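PDB 5I4C: transcriptional regulatory protein RcsB from Escherichia coli, which acts as the response regulator of the Rcs phosphorelay, binding regulatory DNA to control genes for capsule synthesis, biofilm formation, cell division and outer membrane proteins. Local coordinates for residues M4-D10 with A50-D56; L16-R20 with G33-D37; E36-I42 with M59-G65; D102-L108 with K128-E132. One frame throughout, in Å; residues are numbered along the deposited sequence.

All four contacts belong to the receiver domain of RcsB, built round a parallel sheet of order 29-35, 4-9, 52-56, 82-87, 105-108. Contact 1 pairs two inner strands and carries Asp56, the predicted phosphorylation site, near the end of one. Contact 2 lies next to it, centres about 9 Å apart, where helix 13-23 meets edge strand 29-35. Contact 3 shares Glu36 and Asp37 with contact 2 and holds the loop after strand 52-56 against helix 38-44. Along the chain contact 2 falls between the two segments of contact 1, contact 3 crosses contact 1, and all three touch. Contact 4 comes later, at the other edge strand, its centre about 22 Å from that of contact 3.

Contact 1 of 4, residues M4-D10 with A50-D56; sequences MNVIIAD and AHVLITD
Ala50 CB packs on Ile7 CD1 at 3.6 Å beside the parallel pair of strands 4-9 and 52-56, two inner strands of the CheY-like receiver fold. His51 is held at two points. Its backbone N donates to Asn5 O, and its ring ND1 accepts from Asn5 N at 3.0 Å. That second bond is almost straight at the hydrogen (174°), but the donor lies far out of the ring plane. Val52 N also donates to Asn5 O, which therefore accepts twice. The Val52 side chain lies alongside Val6, and its CG2 meets Met4 SD at 3.8 Å on the face covered by helix 112-124. Leu53 points to the other face. With CG anti to the backbone N (chi1 174°), its CD1 comes back to Ile7 CG2 at 3.8 Å. Ile54 returns to the face of Val52. Its N donates to Ile7 O and its O accepts from Ala9 N. Thr55 OG1 rests near Ala9 CB and donates to Asp56 O. Asp56 is the predicted phosphorylation site and is unmodified here. Its OD2 accepts from Ser58 N. Its OD1 lies 3.5 Å from Asp10 OD1, and both oxygens form salt bridges to Lys109 NZ.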
# COMPACT_ATOMS: atom_id res chain seq x y z
N MET A 4 -15.94 -16.40 7.09
CA MET A 4 -16.24 -15.00 7.15
C MET A 4 -16.04 -14.33 5.78
O MET A 4 -14.95 -14.37 5.21
CB MET A 4 -15.37 -14.38 8.22
CG MET A 4 -15.66 -12.92 8.50
SD MET A 4 -14.51 -12.36 9.80
CE MET A 4 -15.23 -13.04 11.29
N ASN A 5 -17.10 -13.67 5.28
CA ASN A 5 -17.03 -12.97 4.01
C ASN A 5 -16.79 -11.53 4.33
O ASN A 5 -17.54 -10.94 5.17
CB ASN A 5 -18.31 -13.09 3.24
CG ASN A 5 -18.53 -14.48 2.73
OD1 ASN A 5 -17.58 -15.25 2.52
ND2 ASN A 5 -19.79 -14.83 2.54
N VAL A 6 -15.77 -10.97 3.69
CA VAL A 6 -15.35 -9.58 3.95
C VAL A 6 -15.31 -8.78 2.67
O VAL A 6 -15.06 -9.31 1.59
CB VAL A 6 -14.00 -9.51 4.76
CG1 VAL A 6 -13.96 -10.51 5.95
CG2 VAL A 6 -12.79 -9.76 3.90
N ILE A 7 -15.60 -7.48 2.78
CA ILE A 7 -15.43 -6.52 1.69
C ILE A 7 -14.29 -5.62 2.12
O ILE A 7 -14.21 -5.29 3.32
CB ILE A 7 -16.71 -5.68 1.50
CG1 ILE A 7 -17.85 -6.56 1.03
CG2 ILE A 7 -16.49 -4.52 0.58
CD1 ILE A 7 -19.12 -5.79 0.85
N ILE A 8 -13.46 -5.22 1.19
CA ILE A 8 -12.37 -4.34 1.53
C ILE A 8 -12.51 -3.08 0.71
O ILE A 8 -12.80 -3.14 -0.51
CB ILE A 8 -10.99 -5.03 1.38
CG1 ILE A 8 -10.70 -5.48 -0.04
CG2 ILE A 8 -10.92 -6.31 2.21
CD1 ILE A 8 -9.30 -6.13 -0.20
N ALA A 9 -12.34 -1.93 1.35
CA ALA A 9 -12.56 -0.68 0.66
C ALA A 9 -11.48 0.33 1.00
O ALA A 9 -11.20 0.60 2.19
CB ALA A 9 -13.94 -0.13 0.98
N ASP A 10 -10.81 0.80 -0.04
CA ASP A 10 -9.73 1.80 0.09
C ASP A 10 -9.49 2.40 -1.26
O ASP A 10 -9.55 1.68 -2.26
CB ASP A 10 -8.44 1.18 0.58
CG ASP A 10 -7.43 2.25 1.11
OD1 ASP A 10 -7.45 2.60 2.27
OD2 ASP A 10 -6.61 2.76 0.38
N ALA A 50 -21.83 -10.20 2.69
CA ALA A 50 -20.69 -9.76 3.48
C ALA A 50 -20.99 -9.81 4.98
O ALA A 50 -22.09 -9.44 5.39
CB ALA A 50 -20.33 -8.33 3.11
N HIS A 51 -20.02 -10.22 5.77
CA HIS A 51 -20.12 -10.18 7.24
C HIS A 51 -19.43 -8.97 7.88
O HIS A 51 -19.86 -8.43 8.89
CB HIS A 51 -19.58 -11.50 7.82
CG HIS A 51 -20.28 -12.69 7.29
ND1 HIS A 51 -19.64 -13.83 6.93
CD2 HIS A 51 -21.60 -12.90 7.01
CE1 HIS A 51 -20.51 -14.71 6.47
NE2 HIS A 51 -21.71 -14.16 6.48
N VAL A 52 -18.36 -8.52 7.26
CA VAL A 52 -17.49 -7.51 7.79
C VAL A 52 -17.11 -6.60 6.62
O VAL A 52 -16.77 -7.08 5.55
CB VAL A 52 -16.16 -8.12 8.34
CG1 VAL A 52 -15.31 -7.04 9.03
CG2 VAL A 52 -16.50 -9.12 9.38
N LEU A 53 -17.20 -5.33 6.88
CA LEU A 53 -16.61 -4.33 6.01
C LEU A 53 -15.32 -3.80 6.60
O LEU A 53 -15.33 -3.31 7.74
CB LEU A 53 -17.58 -3.19 5.82
CG LEU A 53 -16.96 -2.02 5.05
CD1 LEU A 53 -16.52 -2.28 3.62
CD2 LEU A 53 -17.89 -0.88 5.15
N ILE A 54 -14.24 -3.87 5.82
CA ILE A 54 -12.93 -3.34 6.18
C ILE A 54 -12.69 -2.09 5.31
O ILE A 54 -12.48 -2.21 4.11
CB ILE A 54 -11.84 -4.38 5.98
CG1 ILE A 54 -12.19 -5.64 6.75
CG2 ILE A 54 -10.49 -3.83 6.41
CD1 ILE A 54 -11.36 -6.84 6.38
N THR A 55 -12.69 -0.94 5.93
CA THR A 55 -12.79 0.26 5.16
C THR A 55 -11.90 1.42 5.66
O THR A 55 -11.76 1.68 6.86
CB THR A 55 -14.27 0.76 5.03
OG1 THR A 55 -14.33 1.83 4.07
CG2 THR A 55 -14.81 1.34 6.39
N ASP A 56 -11.29 2.10 4.71
CA ASP A 56 -10.68 3.41 4.93
C ASP A 56 -11.80 4.48 5.14
O ASP A 56 -12.93 4.29 4.68
CB ASP A 56 -9.89 3.80 3.69
CG ASP A 56 -8.99 4.99 3.94
OD1 ASP A 56 -8.07 4.92 4.77
OD2 ASP A 56 -9.22 5.99 3.30

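Contact 2 of 4, residues L16-R20 with G33-D37; sequences LFGIR and GEFED
Leu16 and Arg20, one turn apart on helix 13-23, meet the end of strand 29-35 in two different ways. The packed part belongs to Leu16, which is buried. Its side chain sets out toward the strand, and CD1 comes to 3.8 Å from Phe35 O. The same methyl meets Glu36 CG at 4.0 Å, touching the aliphatic part of an exposed glutamate. Leu16 CB also passes 4.0 Å from Glu34 OE1.

The outer, more exposed side is a salt bridge between Arg20 and Glu34. Arginine uses its side edge, NE together with NH2. NE donates to Glu34 OE2 at 2.7 Å, close to the guanidinium plane. NH2 donates to Glu34 OE1 at 2.8 Å, with that oxygen tilted somewhat out of the plane. Each oxygen receives its bond on the syn lone pair. The two flat groups are 26° apart, so the paired bonds limit rotation of both. A further bond from NH2 to OE2 is weak. A chi1 of 174° carries the arginine chain off opposite its own amide nitrogen, and a bend at chi3 (-36°) then brings the guanidinium over Phe17 CA. The carboxylate and this backbone carbon therefore take different parts of the group, an edge and a face. Phe17 itself packs on Gly18 of the second subunit.

The contact lies within the beta-alpha-beta unit of strand 4-9, helix 13-23 and strand 29-35, and joins its helix to its second strand. Leu16 and Ile19 rest on Ile8 of strand 4-9, while Phe35 turns to the other side of the sheet and packs on helix 38-44.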
# COMPACT_ATOMS: atom_id res chain seq x y z
N LEU A 16 -5.38 -2.45 -1.22
CA LEU A 16 -6.26 -3.58 -1.50
C LEU A 16 -5.47 -4.86 -1.88
O LEU A 16 -5.81 -5.94 -1.41
CB LEU A 16 -7.27 -3.22 -2.56
CG LEU A 16 -8.21 -2.06 -2.19
CD1 LEU A 16 -9.07 -1.74 -3.41
CD2 LEU A 16 -9.02 -2.37 -0.97
N PHE A 17 -4.44 -4.72 -2.69
CA PHE A 17 -3.56 -5.83 -3.06
C PHE A 17 -2.95 -6.49 -1.82
O PHE A 17 -3.00 -7.72 -1.69
CB PHE A 17 -2.44 -5.30 -3.97
CG PHE A 17 -1.47 -6.33 -4.42
CD1 PHE A 17 -1.80 -7.21 -5.42
CD2 PHE A 17 -0.27 -6.47 -3.81
CE1 PHE A 17 -0.87 -8.17 -5.83
CE2 PHE A 17 0.64 -7.44 -4.15
CZ PHE A 17 0.36 -8.28 -5.20
N GLY A 18 -2.34 -5.68 -0.93
CA GLY A 18 -1.66 -6.21 0.28
C GLY A 18 -2.63 -6.96 1.18
O GLY A 18 -2.36 -8.06 1.63
N ILE A 19 -3.79 -6.33 1.40
CA ILE A 19 -4.84 -6.94 2.18
C ILE A 19 -5.31 -8.27 1.55
O ILE A 19 -5.39 -9.28 2.23
CB ILE A 19 -6.01 -5.95 2.42
CG1 ILE A 19 -5.48 -4.82 3.31
CG2 ILE A 19 -7.15 -6.70 3.10
CD1 ILE A 19 -6.47 -3.70 3.61
N ARG A 20 -5.55 -8.28 0.25
CA ARG A 20 -5.99 -9.54 -0.40
C ARG A 20 -4.91 -10.66 -0.24
O ARG A 20 -5.27 -11.81 0.04
CB ARG A 20 -6.36 -9.26 -1.86
CG ARG A 20 -6.71 -10.44 -2.73
CD ARG A 20 -6.56 -10.04 -4.23
NE ARG A 20 -6.98 -8.66 -4.42
CZ ARG A 20 -6.38 -7.78 -5.24
NH1 ARG A 20 -5.34 -8.12 -6.03
NH2 ARG A 20 -6.81 -6.49 -5.25
N GLY A 33 -15.59 -8.71 -2.05
CA GLY A 33 -15.61 -7.46 -2.83
C GLY A 33 -14.53 -6.52 -2.45
O GLY A 33 -14.07 -6.54 -1.30
N GLU A 34 -14.11 -5.72 -3.43
CA GLU A 34 -13.19 -4.64 -3.21
C GLU A 34 -13.74 -3.38 -3.87
O GLU A 34 -14.09 -3.45 -5.05
CB GLU A 34 -11.86 -4.92 -3.90
CG GLU A 34 -11.32 -6.26 -3.52
CD GLU A 34 -9.90 -6.44 -4.04
OE1 GLU A 34 -9.47 -5.64 -4.91
OE2 GLU A 34 -9.23 -7.40 -3.63
N PHE A 35 -13.69 -2.26 -3.17
CA PHE A 35 -14.13 -0.98 -3.68
C PHE A 35 -13.15 0.14 -3.41
O PHE A 35 -12.34 0.05 -2.47
CB PHE A 35 -15.47 -0.68 -2.98
CG PHE A 35 -16.49 -1.71 -3.26
CD1 PHE A 35 -17.20 -1.65 -4.44
CD2 PHE A 35 -16.70 -2.78 -2.39
CE1 PHE A 35 -18.12 -2.62 -4.74
CE2 PHE A 35 -17.61 -3.79 -2.71
CZ PHE A 35 -18.33 -3.69 -3.89
N GLU A 36 -13.22 1.18 -4.22
CA GLU A 36 -12.42 2.38 -4.08
C GLU A 36 -13.20 3.66 -3.92
O GLU A 36 -12.62 4.76 -4.00
CB GLU A 36 -11.52 2.48 -5.33
CG GLU A 36 -10.77 1.17 -5.51
CD GLU A 36 -9.71 1.18 -6.59
OE1 GLU A 36 -9.36 0.03 -7.03
OE2 GLU A 36 -9.18 2.30 -6.95
N ASP A 37 -14.51 3.56 -3.76
CA ASP A 37 -15.42 4.71 -3.77
C ASP A 37 -16.60 4.24 -2.96
O ASP A 37 -17.02 3.10 -3.10
CB ASP A 37 -15.77 5.06 -5.25
CG ASP A 37 -16.81 6.16 -5.41
OD1 ASP A 37 -17.94 5.92 -4.99
OD2 ASP A 37 -16.55 7.24 -6.03

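Contact 3 of 4, residues E36-I42 with M59-G65; sequences EDSTALI and MPGDKYG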
# COMPACT_ATOMS: atom_id res chain seq x y z
N GLU A 36 -13.22 1.18 -4.22
CA GLU A 36 -12.42 2.38 -4.08
C GLU A 36 -13.20 3.66 -3.92
O GLU A 36 -12.62 4.76 -4.00
CB GLU A 36 -11.52 2.48 -5.33
CG GLU A 36 -10.77 1.17 -5.51
CD GLU A 36 -9.71 1.18 -6.59
OE1 GLU A 36 -9.36 0.03 -7.03
OE2 GLU A 36 -9.18 2.30 -6.95
N ASP A 37 -14.51 3.56 -3.76
CA ASP A 37 -15.42 4.71 -3.77
C ASP A 37 -16.60 4.24 -2.96
O ASP A 37 -17.02 3.10 -3.10
CB ASP A 37 -15.77 5.06 -5.25
CG ASP A 37 -16.81 6.16 -5.41
OD1 ASP A 37 -17.94 5.92 -4.99
OD2 ASP A 37 -16.55 7.24 -6.03
N SER A 38 -17.14 5.09 -2.11
CA SER A 38 -18.22 4.61 -1.27
C SER A 38 -19.54 4.49 -2.03
O SER A 38 -20.45 3.82 -1.56
CB SER A 38 -18.44 5.56 -0.08
OG SER A 38 -18.78 6.87 -0.45
N THR A 39 -19.70 5.13 -3.21
CA THR A 39 -20.90 4.93 -3.97
C THR A 39 -21.00 3.50 -4.55
O THR A 39 -22.05 2.86 -4.50
CB THR A 39 -20.99 5.91 -5.14
OG1 THR A 39 -21.01 7.22 -4.61
CG2 THR A 39 -22.26 5.67 -5.95
N ALA A 40 -19.90 3.05 -5.14
CA ALA A 40 -19.78 1.69 -5.60
C ALA A 40 -19.96 0.71 -4.45
O ALA A 40 -20.70 -0.25 -4.56
CB ALA A 40 -18.40 1.49 -6.29
N LEU A 41 -19.33 0.96 -3.32
CA LEU A 41 -19.54 0.17 -2.14
C LEU A 41 -21.02 -0.01 -1.72
O LEU A 41 -21.52 -1.15 -1.55
CB LEU A 41 -18.83 0.84 -0.96
CG LEU A 41 -19.03 0.18 0.42
CD1 LEU A 41 -18.60 -1.27 0.43
CD2 LEU A 41 -18.18 0.88 1.46
N ILE A 42 -21.67 1.11 -1.52
CA ILE A 42 -23.03 1.14 -1.02
C ILE A 42 -23.97 0.56 -2.04
O ILE A 42 -24.88 -0.17 -1.68
CB ILE A 42 -23.47 2.58 -0.64
CG1 ILE A 42 -22.70 3.14 0.57
CG2 ILE A 42 -25.01 2.70 -0.46
CD1 ILE A 42 -22.64 2.20 1.73
N MET A 59 -12.16 7.83 1.35
CA MET A 59 -12.31 7.51 -0.07
C MET A 59 -13.22 8.46 -0.74
O MET A 59 -14.10 9.02 -0.09
CB MET A 59 -12.99 6.18 -0.20
CG MET A 59 -12.19 5.00 0.30
SD MET A 59 -13.11 3.50 -0.05
CE MET A 59 -14.66 3.87 0.83
N PRO A 60 -13.12 8.59 -2.07
CA PRO A 60 -14.16 9.37 -2.80
C PRO A 60 -15.55 8.78 -2.56
O PRO A 60 -15.66 7.59 -2.27
CB PRO A 60 -13.76 9.24 -4.27
CG PRO A 60 -12.28 8.91 -4.23
CD PRO A 60 -12.10 8.04 -2.99
N GLY A 61 -16.57 9.63 -2.65
CA GLY A 61 -17.97 9.23 -2.53
C GLY A 61 -18.82 10.47 -2.29
O GLY A 61 -18.99 10.85 -1.16
N ASP A 62 -19.34 11.07 -3.38
CA ASP A 62 -20.18 12.28 -3.36
C ASP A 62 -21.54 11.97 -2.73
O ASP A 62 -21.96 12.66 -1.84
CB ASP A 62 -20.38 12.81 -4.80
CG ASP A 62 -19.09 13.26 -5.47
OD1 ASP A 62 -18.13 13.49 -4.74
OD2 ASP A 62 -19.03 13.44 -6.73
N LYS A 63 -22.17 10.88 -3.14
CA LYS A 63 -23.50 10.53 -2.69
C LYS A 63 -23.64 10.23 -1.22
O LYS A 63 -24.54 10.72 -0.58
CB LYS A 63 -24.01 9.30 -3.42
CG LYS A 63 -24.38 9.47 -4.88
CD LYS A 63 -25.48 8.48 -5.29
CE LYS A 63 -26.76 8.80 -4.56
NZ LYS A 63 -27.88 8.03 -5.15
N TYR A 64 -22.80 9.36 -0.70
CA TYR A 64 -22.94 8.89 0.66
C TYR A 64 -21.83 9.36 1.62
O TYR A 64 -21.97 9.21 2.83
CB TYR A 64 -23.03 7.37 0.66
CG TYR A 64 -24.06 6.81 -0.32
CD1 TYR A 64 -25.43 6.96 -0.09
CD2 TYR A 64 -23.67 6.14 -1.47
CE1 TYR A 64 -26.39 6.47 -0.98
CE2 TYR A 64 -24.60 5.63 -2.37
CZ TYR A 64 -25.97 5.82 -2.11
OH TYR A 64 -26.85 5.31 -2.99
N GLY A 65 -20.74 9.91 1.08
CA GLY A 65 -19.70 10.49 1.87
C GLY A 65 -18.55 9.61 2.27
O GLY A 65 -18.39 8.49 1.76
O HOH W 1 -20.78 8.01 -2.01
O HOH W 2 -20.70 9.44 -5.76
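The Tyr64 ring lies between Ile42 on one face and Lys63 on the other, with Thr39 CA at its edge. Here, in the receiver fold, the start of helix 38-44, as far as Ile42, docks on the loop that follows strand 52-56. Ile42 CG2 makes a CH-pi contact, 3.7 Å from the ring centroid and 18° off the normal. Lys63 CB covers the opposite face, set toward the rim, and Lys63 CB also lies close to Thr39 OG1. Tyr73 of helix 67-77 meets the same tyrosine ring.

Asp37 is the N-cap of the helix. Its OD1 accepts from Thr39 N at 2.6 Å and, weakly, from Ala40 N. The loop supplies a partner for another of the amides at the helix start: Ser38 N donates to Pro60 O at 2.9 Å, in the carbonyl plane. Asp37 CA also makes a C-H contact with this oxygen, so Pro60 O is met by two neighbouring residues. Met59 packs against the chain leading into the helix. Its chain bends at chi3 (-57°), bringing SD to 3.9 Å from Glu36 C and CE near Ser38 N.

Ser38 OG ties the far end of the loop. It sits between its own backbone N and carbonyl carbon (chi1 61°) and donates to Gly65 O at 2.8 Å. Gly61 CA passes close by, 3.2 Å from Ser38 OG. One water joins Thr39 OG1 to Lys63 N, the latter bond weak. Another bonds to Thr39 OG1, accepts from Tyr64 N and donates to Ser38 OG at 2.8 Å.

Contact 4 of 4, residues D102-L108 with K128-E132; sequences DIEGIVL and KFTPE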
# COMPACT_ATOMS: atom_id res chain seq x y z
N ASP A 102 -19.77 2.58 17.73
CA ASP A 102 -19.94 1.16 18.06
C ASP A 102 -19.53 0.31 16.85
O ASP A 102 -20.14 -0.68 16.49
CB ASP A 102 -21.35 0.81 18.62
CG ASP A 102 -21.39 -0.56 19.36
OD1 ASP A 102 -20.47 -0.87 20.15
OD2 ASP A 102 -22.30 -1.37 19.09
N ILE A 103 -18.41 0.68 16.28
CA ILE A 103 -17.80 -0.19 15.29
C ILE A 103 -16.99 -1.29 15.97
O ILE A 103 -16.72 -1.24 17.16
CB ILE A 103 -17.00 0.63 14.27
CG1 ILE A 103 -15.93 1.48 14.92
CG2 ILE A 103 -17.94 1.55 13.50
CD1 ILE A 103 -14.67 1.32 14.20
N GLU A 104 -16.61 -2.30 15.22
CA GLU A 104 -16.02 -3.46 15.79
C GLU A 104 -14.49 -3.43 15.84
O GLU A 104 -13.88 -4.10 16.68
CB GLU A 104 -16.51 -4.71 15.06
CG GLU A 104 -17.92 -5.08 15.42
CD GLU A 104 -18.98 -4.17 14.78
OE1 GLU A 104 -18.71 -3.39 13.83
OE2 GLU A 104 -20.10 -4.21 15.27
N GLY A 105 -13.85 -2.66 14.99
CA GLY A 105 -12.42 -2.73 14.96
C GLY A 105 -11.83 -1.54 14.34
O GLY A 105 -12.50 -0.84 13.53
N ILE A 106 -10.60 -1.27 14.78
CA ILE A 106 -9.76 -0.24 14.19
C ILE A 106 -8.38 -0.84 14.00
O ILE A 106 -7.84 -1.41 14.91
CB ILE A 106 -9.64 1.07 15.06
CG1 ILE A 106 -10.99 1.74 15.19
CG2 ILE A 106 -8.66 2.01 14.39
CD1 ILE A 106 -11.05 2.78 16.26
N VAL A 107 -7.83 -0.71 12.81
CA VAL A 107 -6.50 -1.27 12.48
C VAL A 107 -5.69 -0.19 11.81
O VAL A 107 -6.21 0.45 10.91
CB VAL A 107 -6.68 -2.43 11.49
CG1 VAL A 107 -5.35 -2.88 10.83
CG2 VAL A 107 -7.33 -3.59 12.25
N LEU A 108 -4.43 -0.05 12.18
CA LEU A 108 -3.57 0.87 11.47
C LEU A 108 -3.35 0.32 10.09
O LEU A 108 -2.88 -0.80 9.93
CB LEU A 108 -2.26 1.10 12.16
CG LEU A 108 -2.35 1.61 13.57
CD1 LEU A 108 -0.95 1.73 14.20
CD2 LEU A 108 -3.05 2.95 13.49
N LYS A 128 -13.84 -6.87 20.23
CA LYS A 128 -13.40 -5.75 19.41
C LYS A 128 -11.91 -5.76 19.33
O LYS A 128 -11.26 -6.42 20.10
CB LYS A 128 -13.90 -4.44 19.93
CG LYS A 128 -15.41 -4.28 19.89
CD LYS A 128 -15.79 -2.87 20.34
CE LYS A 128 -17.25 -2.69 20.70
NZ LYS A 128 -18.02 -2.34 19.51
N PHE A 129 -11.35 -5.04 18.38
CA PHE A 129 -9.90 -4.99 18.20
C PHE A 129 -9.55 -3.54 17.93
O PHE A 129 -10.16 -2.90 17.07
CB PHE A 129 -9.51 -5.84 17.01
CG PHE A 129 -8.00 -5.97 16.77
CD1 PHE A 129 -7.29 -5.00 16.06
CD2 PHE A 129 -7.31 -7.12 17.21
CE1 PHE A 129 -5.91 -5.16 15.80
CE2 PHE A 129 -5.95 -7.27 16.97
CZ PHE A 129 -5.26 -6.29 16.27
N THR A 130 -8.51 -3.05 18.59
CA THR A 130 -8.25 -1.61 18.69
C THR A 130 -6.71 -1.49 18.74
O THR A 130 -6.07 -2.31 19.37
CB THR A 130 -8.95 -1.16 19.99
OG1 THR A 130 -9.53 0.11 19.83
CG2 THR A 130 -8.07 -1.20 21.21
N PRO A 131 -6.09 -0.54 18.03
CA PRO A 131 -4.61 -0.55 18.03
C PRO A 131 -4.03 -0.31 19.41
O PRO A 131 -4.66 0.35 20.23
CB PRO A 131 -4.23 0.61 17.11
CG PRO A 131 -5.46 0.86 16.28
CD PRO A 131 -6.63 0.51 17.16
N GLU A 132 -2.81 -0.79 19.59
CA GLU A 132 -2.04 -0.68 20.86
C GLU A 132 -1.87 0.81 21.19
O GLU A 132 -1.88 1.68 20.27
CB GLU A 132 -0.65 -1.42 20.69
CG GLU A 132 -0.59 -2.65 19.70
CD GLU A 132 0.78 -3.04 19.15
OE1 GLU A 132 1.82 -2.45 19.50
OE2 GLU A 132 0.88 -4.00 18.35
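Gly105 and Phe129 form a single backbone bridge between segments running 34° apart, with Phe129 N donating to Glu104 O at 3.2 Å and Ile106 N to Phe129 O at 2.8 Å. The chain after helix 112-124 thus lies along strand 105-108, an outermost strand of the receiver sheet. Gly105 CA adds a C-H contact to Phe129 O. The pairing does not go on at Pro131, whose nitrogen carries no hydrogen. Its CD sits 3.2 Å from Ile106 O instead.

The Pro131 ring packs against the strand. CD packs on Ile106 CB, and CB meets Leu108 CG at 4.1 Å. The Phe129 ring lies beside Val107, its CD1 touching Val107 CG2. Ile106 O lies at the ring edge, and helix 112-124 packs on this phenylalanine through Lys118 and Ala119.

At the other end Lys128 reaches along Glu104 O and bends at chi4 (-88°). Its NZ donates to Ile103 O and to Asp102 OD1, each at 2.9 Å. Asp102 has positive phi just after helix 92-99. The ammonium stands above both the carbonyl and carboxylate planes. This exposed salt bridge therefore probably owes more to charge attraction than to lone-pair direction, while the two acceptors together hold the ammonium just ahead of the strand.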